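Local coordinates for protein queuine lyase ([Clostridium] spiroforme DSM 1552, PDB 6P78) that binds a [4Fe-4S] cluster, S-adenosylmethionine and queuine, and probably cleaves queuine by radical SAM chemistry, at residues N148-M151 with R152-L156. Residues are numbered along the deposited sequence; the frame is centred on the assembly and turned at random. Where two conformers were deposited one is given.
Sequences NDEM and RNNVL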
ATOM      1  N   ASN A 148       1.913 -16.849   3.178  1.00 22.64           N
ATOM      2  CA  ASN A 148       1.267 -18.103   3.562  1.00 22.54           C
ATOM      3  C   ASN A 148      -0.146 -18.148   2.972  1.00 25.95           C
ATOM      4  O   ASN A 148      -0.999 -17.306   3.280  1.00 21.31           O
ATOM      5  CB  ASN A 148       1.251 -18.249   5.084  1.00 23.44           C
ATOM      6  CG  ASN A 148       0.638 -19.529   5.526  1.00 26.77           C
ATOM      7  OD1 ASN A 148      -0.581 -19.640   5.666  1.00 22.61           O
ATOM      8  ND2 ASN A 148       1.479 -20.531   5.752  1.00 31.88           N
ATOM      9  N   ASP A 149      -0.380 -19.113   2.075  1.00 22.22           N
ATOM     10  CA  ASP A 149      -1.619 -19.116   1.294  1.00 20.76           C
ATOM     11  C   ASP A 149      -2.850 -19.211   2.188  1.00 21.00           C
ATOM     12  O   ASP A 149      -3.826 -18.473   2.009  1.00 20.93           O
ATOM     13  CB  ASP A 149      -1.620 -20.293   0.317  1.00 21.95           C
ATOM     14  CG  ASP A 149      -0.568 -20.177  -0.762  1.00 34.83           C
ATOM     15  OD1 ASP A 149       0.027 -19.084  -0.951  1.00 31.16           O
ATOM     16  OD2 ASP A 149      -0.337 -21.214  -1.427  1.00 43.12           O
ATOM     17  N   GLU A 150      -2.823 -20.127   3.165  1.00 23.54           N
ATOM     18  CA  GLU A 150      -4.015 -20.333   3.982  1.00 23.90           C
ATOM     19  C   GLU A 150      -4.305 -19.137   4.882  1.00 25.11           C
ATOM     20  O   GLU A 150      -5.470 -18.757   5.060  1.00 24.31           O
ATOM     21  CB  GLU A 150      -3.862 -21.604   4.805  1.00 25.76           C
ATOM     22  CG  GLU A 150      -3.936 -22.844   3.952  1.00 31.86           C
ATOM     23  CD  GLU A 150      -2.594 -23.255   3.380  1.00 39.48           C
ATOM     24  OE1 GLU A 150      -1.595 -22.518   3.546  1.00 34.76           O
ATOM     25  OE2 GLU A 150      -2.534 -24.341   2.762  1.00 45.46           O
ATOM     26  N   MET A 151      -3.283 -18.537   5.486  1.00 23.62           N
ATOM     27  CA  MET A 151      -3.548 -17.344   6.287  0.79 18.50           C
ATOM     28  C   MET A 151      -4.055 -16.209   5.406  1.00 22.38           C
ATOM     29  O   MET A 151      -5.008 -15.514   5.767  1.00 21.72           O
ATOM     30  CB  MET A 151      -2.288 -16.923   7.050  0.79 20.92           C
ATOM     31  CG  MET A 151      -2.483 -15.681   7.948  0.79 22.92           C
ATOM     32  SD  MET A 151      -3.146 -16.111   9.575  0.79 29.18           S
ATOM     33  CE  MET A 151      -3.284 -14.455  10.262  0.79 22.75           C
ATOM     34  N   ARG A 152      -3.452 -16.033   4.230  1.00 18.48           N
ATOM     35  CA  ARG A 152      -3.839 -14.929   3.354  1.00 16.47           C
ATOM     36  C   ARG A 152      -5.275 -15.071   2.856  1.00 22.73           C
ATOM     37  O   ARG A 152      -6.039 -14.100   2.855  1.00 18.80           O
ATOM     38  CB  ARG A 152      -2.842 -14.831   2.195  1.00 16.77           C
ATOM     39  CG  ARG A 152      -3.117 -13.654   1.217  1.00 19.69           C
ATOM     40  CD  ARG A 152      -2.064 -13.657   0.101  1.00 20.29           C
ATOM     41  NE  ARG A 152      -2.155 -14.804  -0.819  1.00 17.84           N
ATOM     42  CZ  ARG A 152      -1.305 -15.826  -0.826  1.00 17.53           C
ATOM     43  NH1 ARG A 152      -0.272 -15.879   0.038  1.00 18.48           N
ATOM     44  NH2 ARG A 152      -1.466 -16.796  -1.709  1.00 21.02           N
ATOM     45  N   ASN A 153      -5.681 -16.274   2.459  1.00 17.37           N
ATOM     46  CA  ASN A 153      -6.965 -16.433   1.796  1.00 17.90           C
ATOM     47  C   ASN A 153      -8.056 -17.021   2.677  1.00 21.91           C
ATOM     48  O   ASN A 153      -9.230 -16.713   2.461  1.00 25.54           O
ATOM     49  CB  ASN A 153      -6.795 -17.288   0.541  1.00 20.65           C
ATOM     50  CG  ASN A 153      -6.040 -16.543  -0.535  1.00 25.18           C
ATOM     51  OD1 ASN A 153      -6.225 -15.328  -0.702  1.00 23.25           O
ATOM     52  ND2 ASN A 153      -5.179 -17.242  -1.258  1.00 22.45           N
ATOM     53  N   ASN A 154      -7.703 -17.796   3.698  1.00 22.19           N
ATOM     54  CA  ASN A 154      -8.705 -18.396   4.570  1.00 23.44           C
ATOM     55  C   ASN A 154      -8.932 -17.616   5.857  1.00 31.27           C
ATOM     56  O   ASN A 154      -9.981 -17.787   6.479  1.00 41.04           O
ATOM     57  CB  ASN A 154      -8.314 -19.834   4.940  1.00 31.08           C
ATOM     58  CG  ASN A 154      -8.225 -20.749   3.733  1.00 33.84           C
ATOM     59  OD1 ASN A 154      -8.769 -20.440   2.675  1.00 37.30           O
ATOM     60  ND2 ASN A 154      -7.549 -21.904   3.891  1.00 33.28           N
ATOM     61  N   VAL A 155      -7.967 -16.828   6.309  1.00 23.85           N
ATOM     62  CA  VAL A 155      -8.107 -16.035   7.525  1.00 24.39           C
ATOM     63  C   VAL A 155      -8.320 -14.561   7.205  1.00 25.62           C
ATOM     64  O   VAL A 155      -9.255 -13.939   7.707  1.00 27.50           O
ATOM     65  CB  VAL A 155      -6.889 -16.215   8.452  1.00 21.83           C
ATOM     66  CG1 VAL A 155      -7.103 -15.445   9.754  1.00 27.15           C
ATOM     67  CG2 VAL A 155      -6.627 -17.700   8.746  1.00 23.83           C
ATOM     68  N   LEU A 156      -7.451 -13.987   6.377  1.00 20.31           N
ATOM     69  CA  LEU A 156      -7.520 -12.565   6.044  1.00 22.48           C
ATOM     70  C   LEU A 156      -8.452 -12.284   4.876  1.00 24.38           C
ATOM     71  O   LEU A 156      -8.730 -11.110   4.597  1.00 23.77           O
ATOM     72  CB  LEU A 156      -6.122 -12.037   5.705  1.00 20.20           C
ATOM     73  CG  LEU A 156      -5.068 -12.259   6.806  1.00 24.49           C
ATOM     74  CD1 LEU A 156      -3.725 -11.685   6.389  1.00 22.95           C
ATOM     75  CD2 LEU A 156      -5.536 -11.647   8.123  1.00 23.88           C
TER
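Asp149 and Arg152 form a salt bridge three residues apart on the short helix 149-155. Asp149 OD1 takes a bond from Arg152 NH2 at 2.8 Å. The nitrogen sits well above the carboxylate plane, and the two flat groups stand nearly perpendicular, 81° apart. NH1 adds a weak bond to the same oxygen. The Arg152 chain is extended until it bends at chi3 (68°), which folds the guanidinium back over Asp149 CA. Arg152 NE donates to Ile160 O, and Arg152 NH1 also donates to Thr146 O.

Asn148 is the N-cap. Its OD1 accepts from Met151 N at 2.9 Å, in the carbonyl plane, with CG anti to the backbone N (chi1 -178°). The backbone oxygen of Asn148 accepts from Arg152 N, and that of Asp149 from Asn153 N. A wider, pi-type turn follows at 152-155. Glu150 O takes Asn154 N at 2.8 Å and a weak bond from Val155 N. Met151 O receives Leu156 N at 2.9 Å, almost straight on, and Val155 N at 3.3 Å from above its plane.

This helix lies within the radical SAM core, between Glu145 and Lys158 in sequence, both S-adenosylmethionine-binding residues. Leu156 comes within about 8 Å of the bound cofactor, measured from its side chain.

In the conformer given, Met151 SD lies 3.9 Å from Val155 CB and Met151 CE 4.2 Å from Leu156 CD2; a second conformer was also deposited, so these contacts are less certain. Met188 of helix 186-199 also touches Met151. Asn153 OD1 accepts from Ile160 N.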